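Local coordinates for protein lipase-specific foldase (Burkholderia glumae, PDB 2ES4) that assists the folding of the extracellular lipase during its passage through the periplasm, at residues L59-L63 with T94-E98; V85-D90 with V128-Y132; A248-R254 with A269-Q274; W279-Y283 with R323-D328. One frame throughout, in Å; residues are numbered along the deposited sequence.

Interaction 1: L59-L63 with T94-E98; sequences LPGAL and TAQGE
The flat group of this contact is the carboxylate of E98, and the backbone NH of A62 meets it. A62 N donates to E98 OE1 at 3.2 Å, with an N-H...O angle of 165°. The donor approaches on the syn side of the oxygen, tilted 19° from the carboxylate plane. P60 CB touches the same oxygen, 3.4 Å from E98 OE1. E98 OE2 makes a weak hydrogen bond to a polar side chain of the partner protein. E98 CG is anti to the carbonyl carbon (chi1 -52°), and the chain runs extended from there, which carries the carboxylate across to the P60-A62 turn. The rest is close packing of small groups, partly against oxygens of T94. The methyl of A95 takes P60 CG at 3.8 Å and L63 CD1 at 3.9 Å. A62 CB rests 3.5 Å from T94 O. L63 CD2 comes to 3.3 Å from T94 OG1, a hydroxyl already bonded to the carbonyl of Y91. L63 also packs on L107 of helix 101-116. A basic side chain of the partner protein bonds A62 O. The chemistry implies two irregular loops joined by one carboxylate bond and a few van der Waals contacts, partly built into the interface with the partner.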
loop_
_atom_site.group_PDB
_atom_site.type_symbol
_atom_site.label_atom_id
_atom_site.label_comp_id
_atom_site.label_asym_id
_atom_site.label_seq_id
_atom_site.Cartn_x
_atom_site.Cartn_y
_atom_site.Cartn_z
ATOM N N LEU B 59 -20.998 -8.208 10.471
ATOM C CA LEU B 59 -20.263 -9.071 9.554
ATOM C C LEU B 59 -18.824 -9.245 10.001
ATOM O O LEU B 59 -18.348 -8.472 10.841
ATOM C CB LEU B 59 -20.304 -8.467 8.137
ATOM C CG LEU B 59 -21.524 -8.690 7.238
ATOM C CD1 LEU B 59 -21.668 -10.157 6.885
ATOM C CD2 LEU B 59 -22.784 -8.166 7.900
ATOM N N PRO B 60 -18.103 -10.265 9.464
ATOM C CA PRO B 60 -16.708 -10.411 9.895
ATOM C C PRO B 60 -15.944 -9.142 9.503
ATOM O O PRO B 60 -16.345 -8.448 8.559
ATOM C CB PRO B 60 -16.235 -11.635 9.112
ATOM C CG PRO B 60 -17.127 -11.662 7.910
ATOM C CD PRO B 60 -18.445 -11.328 8.495
ATOM N N GLY B 61 -14.907 -8.815 10.271
ATOM C CA GLY B 61 -14.124 -7.611 10.028
ATOM C C GLY B 61 -13.751 -7.310 8.589
ATOM O O GLY B 61 -13.864 -6.163 8.155
ATOM N N ALA B 62 -13.390 -8.346 7.832
ATOM C CA ALA B 62 -13.008 -8.184 6.427
ATOM C C ALA B 62 -14.084 -7.530 5.561
ATOM O O ALA B 62 -13.769 -6.769 4.649
ATOM C CB ALA B 62 -12.613 -9.516 5.833
ATOM N N LEU B 63 -15.349 -7.796 5.888
ATOM C CA LEU B 63 -16.476 -7.263 5.128
ATOM C C LEU B 63 -17.242 -6.131 5.796
ATOM O O LEU B 63 -17.877 -5.335 5.108
ATOM C CB LEU B 63 -17.452 -8.393 4.786
ATOM C CG LEU B 63 -16.862 -9.654 4.148
ATOM C CD1 LEU B 63 -17.921 -10.720 4.042
ATOM C CD2 LEU B 63 -16.269 -9.335 2.789
ATOM N N THR B 94 -12.858 -12.684 0.832
ATOM C CA THR B 94 -11.833 -11.975 1.599
ATOM C C THR B 94 -11.990 -12.269 3.063
ATOM O O THR B 94 -11.105 -11.997 3.867
ATOM C CB THR B 94 -11.884 -10.452 1.361
ATOM O OG1 THR B 94 -13.146 -9.956 1.808
ATOM C CG2 THR B 94 -11.682 -10.098 -0.096
ATOM N N ALA B 95 -13.133 -12.865 3.401
ATOM C CA ALA B 95 -13.458 -13.230 4.770
ATOM C C ALA B 95 -13.159 -14.692 5.081
ATOM O O ALA B 95 -13.364 -15.135 6.213
ATOM C CB ALA B 95 -14.915 -12.934 5.046
ATOM N N GLN B 96 -12.643 -15.426 4.094
ATOM C CA GLN B 96 -12.333 -16.851 4.259
ATOM C C GLN B 96 -11.414 -17.187 5.436
ATOM O O GLN B 96 -11.516 -18.270 6.014
ATOM C CB GLN B 96 -11.747 -17.432 2.971
ATOM C CG GLN B 96 -10.371 -16.913 2.606
ATOM C CD GLN B 96 -9.829 -17.501 1.328
ATOM O OE1 GLN B 96 -10.491 -17.493 0.289
ATOM N NE2 GLN B 96 -8.608 -18.014 1.396
ATOM N N GLY B 97 -10.548 -16.244 5.801
ATOM C CA GLY B 97 -9.631 -16.462 6.904
ATOM C C GLY B 97 -10.250 -16.330 8.282
ATOM O O GLY B 97 -9.629 -16.702 9.278
ATOM N N GLU B 98 -11.470 -15.798 8.343
ATOM C CA GLU B 98 -12.164 -15.603 9.613
ATOM C C GLU B 98 -13.399 -16.481 9.724
ATOM O O GLU B 98 -14.151 -16.375 10.695
ATOM C CB GLU B 98 -12.593 -14.140 9.769
ATOM C CG GLU B 98 -11.493 -13.141 9.574
ATOM C CD GLU B 98 -11.952 -11.706 9.680
ATOM O OE1 GLU B 98 -12.823 -11.288 8.889
ATOM O OE2 GLU B 98 -11.416 -10.988 10.545
#

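Interaction 2: V85-D90 with V128-Y132; sequences VREFFD and VWRRY
Helices 85-90 and 128-132 cross at -69° with their axes 11.3 Å apart, and F89 comes nearest W129 along the backbones. The F89 ring packs against V128, W129 and Y132 between the helices. Its CD1 lies 3.6 Å from W129 CE3. The two rings are nearly parallel, 11° between planes, but are slid apart and barely overlap. F89 CE2 packs on V128 CG1 at 3.9 Å. V85 CG1 meets V128 CG1 beside this F89-V128 contact. F89 CB meets the edge of the Y132 ring, 3.7 Å from Y132 CD1. R86, F89 and D90 belong to the RxxFDY(F/C)L(S/T)A signature of lipase chaperones. These three residues of the signature take part in the crossing, in the N-terminal helical domain. The polar end of the contact is at Y132. Its OH donates to D90 OD1 at 2.7 Å, meeting the carboxylate on the syn side. With chi1 at -162°, Y132 turns CG away from its own backbone N, and the ring reaches across to helix 85-90. D90 OD2 takes a weak bond from R86 NE at 2.9 Å, within a salt bridge. R86 NH1 bonds F180 O and forms a salt bridge with E184, both on helix 177-198, and F180 meets the Y132 ring edge-to-face. W129 NE1 is hydrogen-bonded to D105 OD1 on helix 101-116.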
loop_
_atom_site.group_PDB
_atom_site.type_symbol
_atom_site.label_atom_id
_atom_site.label_comp_id
_atom_site.label_asym_id
_atom_site.label_seq_id
_atom_site.Cartn_x
_atom_site.Cartn_y
_atom_site.Cartn_z
ATOM N N VAL B 85 -18.686 -10.960 -12.113
ATOM C CA VAL B 85 -19.193 -12.155 -11.440
ATOM C C VAL B 85 -18.136 -12.668 -10.469
ATOM O O VAL B 85 -18.450 -12.996 -9.327
ATOM C CB VAL B 85 -19.552 -13.272 -12.440
ATOM C CG1 VAL B 85 -19.992 -14.537 -11.711
ATOM C CG2 VAL B 85 -20.658 -12.817 -13.350
ATOM N N ARG B 86 -16.883 -12.697 -10.926
ATOM C CA ARG B 86 -15.761 -13.148 -10.105
ATOM C C ARG B 86 -15.484 -12.203 -8.945
ATOM O O ARG B 86 -15.134 -12.649 -7.851
ATOM C CB ARG B 86 -14.493 -13.274 -10.947
ATOM C CG ARG B 86 -13.251 -13.633 -10.136
ATOM C CD ARG B 86 -11.986 -13.329 -10.873
ATOM N NE ARG B 86 -10.829 -13.377 -9.988
ATOM C CZ ARG B 86 -9.590 -13.046 -10.342
ATOM N NH1 ARG B 86 -9.322 -12.641 -11.581
ATOM N NH2 ARG B 86 -8.611 -13.113 -9.449
ATOM N N GLU B 87 -15.624 -10.902 -9.195
ATOM C CA GLU B 87 -15.384 -9.897 -8.160
ATOM C C GLU B 87 -16.348 -10.065 -6.997
ATOM O O GLU B 87 -15.974 -9.853 -5.843
ATOM C CB GLU B 87 -15.485 -8.492 -8.733
ATOM C CG GLU B 87 -14.462 -8.206 -9.815
ATOM C CD GLU B 87 -14.446 -6.754 -10.223
ATOM O OE1 GLU B 87 -15.494 -6.236 -10.654
ATOM O OE2 GLU B 87 -13.371 -6.129 -10.124
ATOM N N PHE B 88 -17.568 -10.505 -7.308
ATOM C CA PHE B 88 -18.578 -10.757 -6.289
ATOM C C PHE B 88 -18.092 -11.833 -5.320
ATOM O O PHE B 88 -18.161 -11.656 -4.105
ATOM C CB PHE B 88 -19.904 -11.172 -6.927
ATOM C CG PHE B 88 -20.908 -11.695 -5.942
ATOM C CD1 PHE B 88 -21.607 -10.811 -5.105
ATOM C CD2 PHE B 88 -21.120 -13.084 -5.807
ATOM C CE1 PHE B 88 -22.505 -11.303 -4.136
ATOM C CE2 PHE B 88 -22.004 -13.583 -4.848
ATOM C CZ PHE B 88 -22.700 -12.693 -4.009
ATOM N N PHE B 89 -17.637 -12.952 -5.876
ATOM C CA PHE B 89 -17.144 -14.067 -5.080
ATOM C C PHE B 89 -15.875 -13.761 -4.312
ATOM O O PHE B 89 -15.781 -14.104 -3.138
ATOM C CB PHE B 89 -16.938 -15.295 -5.948
ATOM C CG PHE B 89 -18.205 -15.860 -6.498
ATOM C CD1 PHE B 89 -19.168 -16.410 -5.639
ATOM C CD2 PHE B 89 -18.460 -15.826 -7.877
ATOM C CE1 PHE B 89 -20.380 -16.923 -6.145
ATOM C CE2 PHE B 89 -19.669 -16.336 -8.401
ATOM C CZ PHE B 89 -20.632 -16.886 -7.530
ATOM N N ASP B 90 -14.923 -13.076 -4.949
ATOM C CA ASP B 90 -13.669 -12.712 -4.285
ATOM C C ASP B 90 -13.933 -11.789 -3.112
ATOM O O ASP B 90 -13.204 -11.815 -2.120
ATOM C CB ASP B 90 -12.686 -12.064 -5.253
ATOM C CG ASP B 90 -12.128 -13.048 -6.260
ATOM O OD1 ASP B 90 -12.021 -14.253 -5.935
ATOM O OD2 ASP B 90 -11.790 -12.612 -7.378
ATOM N N VAL B 128 -21.977 -21.231 -10.715
ATOM C CA VAL B 128 -20.618 -20.707 -10.880
ATOM C C VAL B 128 -19.858 -20.886 -9.574
ATOM O O VAL B 128 -18.689 -21.268 -9.585
ATOM C CB VAL B 128 -20.614 -19.219 -11.264
ATOM C CG1 VAL B 128 -19.189 -18.732 -11.483
ATOM C CG2 VAL B 128 -21.434 -19.005 -12.516
ATOM N N TRP B 129 -20.559 -20.670 -8.460
ATOM C CA TRP B 129 -19.980 -20.835 -7.141
ATOM C C TRP B 129 -19.376 -22.221 -6.978
ATOM O O TRP B 129 -18.267 -22.359 -6.457
ATOM C CB TRP B 129 -21.022 -20.586 -6.042
ATOM C CG TRP B 129 -20.532 -20.818 -4.628
ATOM C CD1 TRP B 129 -21.193 -21.488 -3.640
ATOM C CD2 TRP B 129 -19.283 -20.385 -4.059
ATOM N NE1 TRP B 129 -20.440 -21.502 -2.491
ATOM C CE2 TRP B 129 -19.266 -20.836 -2.716
ATOM C CE3 TRP B 129 -18.170 -19.663 -4.550
ATOM C CZ2 TRP B 129 -18.178 -20.587 -1.852
ATOM C CZ3 TRP B 129 -17.091 -19.414 -3.703
ATOM C CH2 TRP B 129 -17.103 -19.877 -2.362
ATOM N N ARG B 130 -20.110 -23.225 -7.453
ATOM C CA ARG B 130 -19.668 -24.612 -7.400
ATOM C C ARG B 130 -18.402 -24.809 -8.228
ATOM O O ARG B 130 -17.412 -25.365 -7.749
ATOM C CB ARG B 130 -20.760 -25.553 -7.890
ATOM N N ARG B 131 -18.418 -24.285 -9.450
ATOM C CA ARG B 131 -17.274 -24.390 -10.346
ATOM C C ARG B 131 -16.062 -23.596 -9.870
ATOM O O ARG B 131 -14.923 -24.024 -10.071
ATOM C CB ARG B 131 -17.670 -23.978 -11.758
ATOM C CG ARG B 131 -18.352 -25.096 -12.525
ATOM C CD ARG B 131 -18.711 -24.683 -13.940
ATOM N NE ARG B 131 -19.929 -23.879 -13.993
ATOM C CZ ARG B 131 -20.551 -23.530 -15.117
ATOM N NH1 ARG B 131 -20.073 -23.910 -16.296
ATOM N NH2 ARG B 131 -21.660 -22.803 -15.062
ATOM N N TYR B 132 -16.309 -22.469 -9.201
ATOM C CA TYR B 132 -15.231 -21.639 -8.681
ATOM C C TYR B 132 -14.524 -22.331 -7.536
ATOM O O TYR B 132 -13.303 -22.406 -7.517
ATOM C CB TYR B 132 -15.745 -20.273 -8.229
ATOM C CG TYR B 132 -14.671 -19.211 -8.078
ATOM C CD1 TYR B 132 -14.946 -18.015 -7.402
ATOM C CD2 TYR B 132 -13.380 -19.377 -8.645
ATOM C CE1 TYR B 132 -13.965 -16.999 -7.288
ATOM C CE2 TYR B 132 -12.399 -18.377 -8.539
ATOM C CZ TYR B 132 -12.701 -17.191 -7.859
ATOM O OH TYR B 132 -11.741 -16.222 -7.741
#

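Interaction 3: A248-R254 with A269-Q274; sequences ATPDQMR and AAQMQQ
An antiparallel helical hairpin is built here by helices 250-258 and 263-294, joined by a short connection, with P250 and M253 facing A269, A270 and Q273. The local axes are 8.1 Å apart, and their N-to-C directions lie 159° apart, nearly antiparallel. A270 permits the close approach: its CB lies 3.5 Å from P250 O and 3.8 Å from R254 CB. M253 is a knob in a hole formed by A269, A270, M272 and Q273. A chi1 of 176° points its side chain into that hole, and bends at chi2 and chi3 turn CE back over the Q273 side chain, 3.5 Å from Q273 CG. M253 CG rests 3.7 Å from A269 CB. L243 of helix 221-245 also touches M253. P250 sets its ring against Q274, with CG 3.5 Å from Q274 CG. Q273 bends at chi2, and its NE2 donates to A248 O at 2.9 Å. The acceptor lies in the amide plane of Q273, and the donor lies in the carbonyl plane of A248. This bond ties the loop before helix 250-258 to the second helix. The same loop starts the helix with a capping box: T249 N donates to Q252 OE1, and Q252 N to T249 OG1. On the outer side R254 NH1 meets D251 OD1 at 2.7 Å in a salt bridge. R254 NH2 passes a hydrogen bond through a water to Q274 OE1. The whole is an antiparallel alpha-hairpin with knobs-into-holes packing at M253, its first helix opened by a capping box.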
loop_
_atom_site.group_PDB
_atom_site.type_symbol
_atom_site.label_atom_id
_atom_site.label_comp_id
_atom_site.label_asym_id
_atom_site.label_seq_id
_atom_site.Cartn_x
_atom_site.Cartn_y
_atom_site.Cartn_z
ATOM N N ALA B 248 9.325 28.469 -9.697
ATOM C CA ALA B 248 8.347 29.404 -10.241
ATOM C C ALA B 248 7.681 30.234 -9.159
ATOM O O ALA B 248 7.290 29.716 -8.108
ATOM C CB ALA B 248 7.291 28.663 -11.046
ATOM N N THR B 249 7.591 31.536 -9.404
ATOM C CA THR B 249 6.938 32.451 -8.477
ATOM C C THR B 249 5.434 32.155 -8.603
ATOM O O THR B 249 5.028 31.436 -9.524
ATOM C CB THR B 249 7.183 33.926 -8.889
ATOM O OG1 THR B 249 6.567 34.180 -10.156
ATOM C CG2 THR B 249 8.656 34.244 -8.934
ATOM N N PRO B 250 4.598 32.667 -7.675
ATOM C CA PRO B 250 3.158 32.412 -7.781
ATOM C C PRO B 250 2.544 32.896 -9.099
ATOM O O PRO B 250 1.684 32.217 -9.664
ATOM C CB PRO B 250 2.610 33.184 -6.608
ATOM C CG PRO B 250 3.709 33.018 -5.589
ATOM C CD PRO B 250 4.908 33.292 -6.368
ATOM N N ASP B 251 3.035 34.029 -9.611
ATOM C CA ASP B 251 2.547 34.582 -10.879
ATOM C C ASP B 251 2.933 33.707 -12.063
ATOM O O ASP B 251 2.117 33.488 -12.961
ATOM C CB ASP B 251 3.065 36.006 -11.116
ATOM C CG ASP B 251 2.393 37.037 -10.223
ATOM O OD1 ASP B 251 1.194 36.887 -9.904
ATOM O OD2 ASP B 251 3.071 38.016 -9.842
ATOM N N GLN B 252 4.161 33.186 -12.048
ATOM C CA GLN B 252 4.638 32.317 -13.124
ATOM C C GLN B 252 3.893 30.990 -13.099
ATOM O O GLN B 252 3.532 30.453 -14.152
ATOM C CB GLN B 252 6.129 32.054 -12.997
ATOM C CG GLN B 252 6.999 33.282 -13.154
ATOM C CD GLN B 252 8.464 32.971 -12.948
ATOM O OE1 GLN B 252 8.844 32.314 -11.979
ATOM N NE2 GLN B 252 9.299 33.433 -13.872
ATOM N N MET B 253 3.648 30.486 -11.891
ATOM C CA MET B 253 2.914 29.236 -11.700
ATOM C C MET B 253 1.508 29.401 -12.274
ATOM O O MET B 253 1.064 28.579 -13.065
ATOM C CB MET B 253 2.828 28.891 -10.214
ATOM C CG MET B 253 1.993 27.660 -9.892
ATOM S SD MET B 253 2.669 26.099 -10.473
ATOM C CE MET B 253 3.779 25.714 -9.133
ATOM N N ARG B 254 0.854 30.507 -11.924
ATOM C CA ARG B 254 -0.490 30.795 -12.409
ATOM C C ARG B 254 -0.529 30.899 -13.929
ATOM O O ARG B 254 -1.361 30.265 -14.562
ATOM C CB ARG B 254 -1.018 32.096 -11.818
ATOM C CG ARG B 254 -2.489 32.387 -12.170
ATOM C CD ARG B 254 -2.949 33.763 -11.714
ATOM N NE ARG B 254 -2.770 33.979 -10.277
ATOM C CZ ARG B 254 -1.833 34.760 -9.745
ATOM N NH1 ARG B 254 -0.979 35.409 -10.530
ATOM N NH2 ARG B 254 -1.732 34.875 -8.429
ATOM N N ALA B 269 -2.938 26.366 -7.798
ATOM C CA ALA B 269 -1.490 26.144 -7.830
ATOM C C ALA B 269 -0.717 27.380 -7.382
ATOM O O ALA B 269 0.294 27.262 -6.681
ATOM C CB ALA B 269 -1.048 25.719 -9.212
ATOM N N ALA B 270 -1.202 28.558 -7.776
ATOM C CA ALA B 270 -0.578 29.829 -7.400
ATOM C C ALA B 270 -0.707 30.044 -5.897
ATOM O O ALA B 270 0.258 30.450 -5.248
ATOM C CB ALA B 270 -1.215 30.982 -8.146
ATOM N N GLN B 271 -1.879 29.720 -5.348
ATOM C CA GLN B 271 -2.115 29.852 -3.912
ATOM C C GLN B 271 -1.219 28.876 -3.156
ATOM O O GLN B 271 -0.692 29.210 -2.095
ATOM C CB GLN B 271 -3.578 29.591 -3.554
ATOM C CG GLN B 271 -3.925 29.880 -2.083
ATOM C CD GLN B 271 -3.668 31.329 -1.696
ATOM O OE1 GLN B 271 -4.319 32.240 -2.205
ATOM N NE2 GLN B 271 -2.697 31.549 -0.815
ATOM N N MET B 272 -1.036 27.685 -3.729
ATOM C CA MET B 272 -0.175 26.661 -3.132
ATOM C C MET B 272 1.251 27.205 -3.019
ATOM O O MET B 272 1.889 27.064 -1.971
ATOM C CB MET B 272 -0.180 25.392 -3.982
ATOM C CG MET B 272 0.787 24.311 -3.503
ATOM S SD MET B 272 1.035 23.035 -4.736
ATOM C CE MET B 272 2.137 23.891 -5.826
ATOM N N GLN B 273 1.724 27.859 -4.082
ATOM C CA GLN B 273 3.061 28.453 -4.083
ATOM C C GLN B 273 3.178 29.544 -3.042
ATOM O O GLN B 273 4.173 29.611 -2.315
ATOM C CB GLN B 273 3.424 29.040 -5.445
ATOM C CG GLN B 273 3.866 28.043 -6.482
ATOM C CD GLN B 273 5.049 27.192 -6.046
ATOM O OE1 GLN B 273 4.886 26.218 -5.314
ATOM N NE2 GLN B 273 6.239 27.540 -6.517
ATOM N N GLN B 274 2.132 30.367 -2.950
ATOM C CA GLN B 274 2.086 31.460 -1.982
ATOM C C GLN B 274 2.087 30.941 -0.547
ATOM O O GLN B 274 2.756 31.517 0.317
ATOM C CB GLN B 274 0.862 32.347 -2.212
ATOM C CG GLN B 274 0.922 33.107 -3.503
ATOM C CD GLN B 274 -0.220 34.056 -3.734
ATOM O OE1 GLN B 274 -1.377 33.649 -3.784
ATOM N NE2 GLN B 274 0.100 35.337 -3.890
HETATM O O HOH W 1 -3.050 33.850 -6.041
#

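Interaction 4: W279-Y283 with R323-D328; sequences WQTRY and RAASLD
R323 runs obliquely across one face of W279. The CB lies 4.0 Å from W279 CH2, and CG is 3.9 Å from W279 CZ2. CD comes to 3.6 Å from W279 CZ2, a CH-pi contact over the six-membered ring. CG is anti to the backbone N (chi1 -163°) and the chain stays extended to NE, which brings the guanidinium over the five-membered ring. There CZ stands 3.8 Å from the ring centroid, a cation-pi stack with planes 6° apart. NH1 lies over the pyrrole atoms. NH2 turns outside the two segments, to a salt bridge with an acidic side chain of the partner protein. L327 serves both aromatic residues. Its CD2 touches the edge of W279, 3.7 Å from NE1, and sits over the centre of the Y283 ring, 3.9 Å from its centroid. Y283 OH donates to D328 OD1, 2.5 Å away, onto that oxygen's anti lone pair. OD1 also forms a salt bridge with R290, while D328 OD2 bonds Y286, so both oxygens of the carboxylate have partners. Segments 279-283 and 323-328 cross at -70°, joining helix 320-328 to the long helix 263-294. F315, in the loop between helices 300-314 and 320-328, touches both W279 and A324, and R311 of helix 300-314 packs on A324.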
loop_
_atom_site.group_PDB
_atom_site.type_symbol
_atom_site.label_atom_id
_atom_site.label_comp_id
_atom_site.label_asym_id
_atom_site.label_seq_id
_atom_site.Cartn_x
_atom_site.Cartn_y
_atom_site.Cartn_z
ATOM N N TRP B 279 5.080 29.998 4.396
ATOM C CA TRP B 279 5.538 29.021 5.379
ATOM C C TRP B 279 7.052 29.127 5.539
ATOM O O TRP B 279 7.555 29.162 6.665
ATOM C CB TRP B 279 5.139 27.591 4.972
ATOM C CG TRP B 279 5.918 26.503 5.691
ATOM C CD1 TRP B 279 6.939 25.751 5.176
ATOM C CD2 TRP B 279 5.775 26.103 7.061
ATOM N NE1 TRP B 279 7.450 24.915 6.140
ATOM C CE2 TRP B 279 6.757 25.107 7.307
ATOM C CE3 TRP B 279 4.915 26.489 8.110
ATOM C CZ2 TRP B 279 6.907 24.485 8.566
ATOM C CZ3 TRP B 279 5.060 25.869 9.370
ATOM C CH2 TRP B 279 6.053 24.875 9.582
ATOM N N GLN B 280 7.765 29.149 4.412
ATOM C CA GLN B 280 9.223 29.246 4.436
ATOM C C GLN B 280 9.683 30.498 5.165
ATOM O O GLN B 280 10.590 30.430 5.985
ATOM C CB GLN B 280 9.798 29.222 3.025
ATOM C CG GLN B 280 9.678 27.870 2.334
ATOM C CD GLN B 280 10.060 27.930 0.865
ATOM O OE1 GLN B 280 11.164 28.354 0.515
ATOM N NE2 GLN B 280 9.149 27.497 -0.004
ATOM N N THR B 281 8.996 31.614 4.928
ATOM C CA THR B 281 9.330 32.876 5.583
ATOM C C THR B 281 9.094 32.801 7.091
ATOM O O THR B 281 9.943 33.236 7.880
ATOM C CB THR B 281 8.527 34.041 4.987
ATOM O OG1 THR B 281 8.893 34.214 3.615
ATOM C CG2 THR B 281 8.785 35.347 5.743
ATOM N N ARG B 282 7.949 32.243 7.484
ATOM C CA ARG B 282 7.613 32.107 8.897
ATOM C C ARG B 282 8.539 31.132 9.611
ATOM O O ARG B 282 8.958 31.394 10.741
ATOM C CB ARG B 282 6.157 31.686 9.076
ATOM C CG ARG B 282 5.152 32.754 8.643
ATOM C CD ARG B 282 3.703 32.341 8.899
ATOM N NE ARG B 282 3.235 31.270 8.013
ATOM C CZ ARG B 282 3.021 30.009 8.387
ATOM N NH1 ARG B 282 3.244 29.628 9.643
ATOM N NH2 ARG B 282 2.566 29.127 7.506
ATOM N N TYR B 283 8.898 30.038 8.937
ATOM C CA TYR B 283 9.798 29.058 9.527
ATOM C C TYR B 283 11.194 29.657 9.711
ATOM O O TYR B 283 11.839 29.425 10.738
ATOM C CB TYR B 283 9.874 27.775 8.690
ATOM C CG TYR B 283 10.819 26.760 9.289
ATOM C CD1 TYR B 283 10.482 26.073 10.475
ATOM C CD2 TYR B 283 12.103 26.560 8.738
ATOM C CE1 TYR B 283 11.407 25.214 11.102
ATOM C CE2 TYR B 283 13.029 25.707 9.358
ATOM C CZ TYR B 283 12.676 25.044 10.536
ATOM O OH TYR B 283 13.588 24.210 11.131
ATOM N N ARG B 323 5.121 20.190 12.379
ATOM C CA ARG B 323 5.896 20.313 11.153
ATOM C C ARG B 323 7.203 21.045 11.380
ATOM O O ARG B 323 8.237 20.646 10.844
ATOM C CB ARG B 323 5.103 21.025 10.059
ATOM C CG ARG B 323 5.707 20.807 8.679
ATOM C CD ARG B 323 4.980 21.565 7.598
ATOM N NE ARG B 323 5.668 21.424 6.315
ATOM C CZ ARG B 323 5.455 22.196 5.253
ATOM N NH1 ARG B 323 4.565 23.181 5.303
ATOM N NH2 ARG B 323 6.132 21.981 4.134
ATOM N N ALA B 324 7.162 22.100 12.190
ATOM C CA ALA B 324 8.372 22.861 12.486
ATOM C C ALA B 324 9.365 21.982 13.248
ATOM O O ALA B 324 10.569 22.061 13.009
ATOM C CB ALA B 324 8.042 24.090 13.276
ATOM N N ALA B 325 8.845 21.099 14.105
ATOM C CA ALA B 325 9.682 20.172 14.881
ATOM C C ALA B 325 10.403 19.227 13.934
ATOM O O ALA B 325 11.594 18.948 14.112
ATOM C CB ALA B 325 8.841 19.391 15.879
ATOM N N SER B 326 9.691 18.802 12.886
ATOM C CA SER B 326 10.242 17.928 11.856
ATOM C C SER B 326 11.365 18.633 11.111
ATOM O O SER B 326 12.446 18.073 10.954
ATOM C CB SER B 326 9.158 17.502 10.867
ATOM O OG SER B 326 9.728 16.896 9.716
ATOM N N LEU B 327 11.111 19.865 10.673
ATOM C CA LEU B 327 12.128 20.633 9.966
ATOM C C LEU B 327 13.356 20.926 10.817
ATOM O O LEU B 327 14.473 20.962 10.306
ATOM C CB LEU B 327 11.555 21.913 9.376
ATOM C CG LEU B 327 10.982 21.847 7.957
ATOM C CD1 LEU B 327 10.030 20.684 7.812
ATOM C CD2 LEU B 327 10.306 23.156 7.596
ATOM N N ASP B 328 13.146 21.063 12.124
ATOM C CA ASP B 328 14.244 21.314 13.063
ATOM C C ASP B 328 15.188 20.117 13.192
ATOM O O ASP B 328 16.350 20.277 13.578
ATOM C CB ASP B 328 13.709 21.645 14.455
ATOM C CG ASP B 328 13.142 23.048 14.564
ATOM O OD1 ASP B 328 13.292 23.865 13.634
ATOM O OD2 ASP B 328 12.554 23.343 15.619
#

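The four contacts form two pairs at the two ends of an elongated, all-helical chain. Interactions 2 and 3 are buried, and interactions 1 and 4 are partly buried. Interactions 1 and 2 lie 16 Å apart between centres and use adjoining segments around helix 84-90. Interaction 2 is aromatic, with one tyrosine-aspartate bond. Interaction 1 joins loops and relies on one backbone-to-carboxylate bond. Interactions 3 and 4 are 20 Å apart between centres and share helix 263-294. Interaction 3 packs two antiparallel helices through small residues and a methionine, with a water bridge at its outer edge. Interaction 4 crosses helices steeply and uses cation-pi stacking. Interactions 2 and 3 lie on opposite sides of the chain's centre.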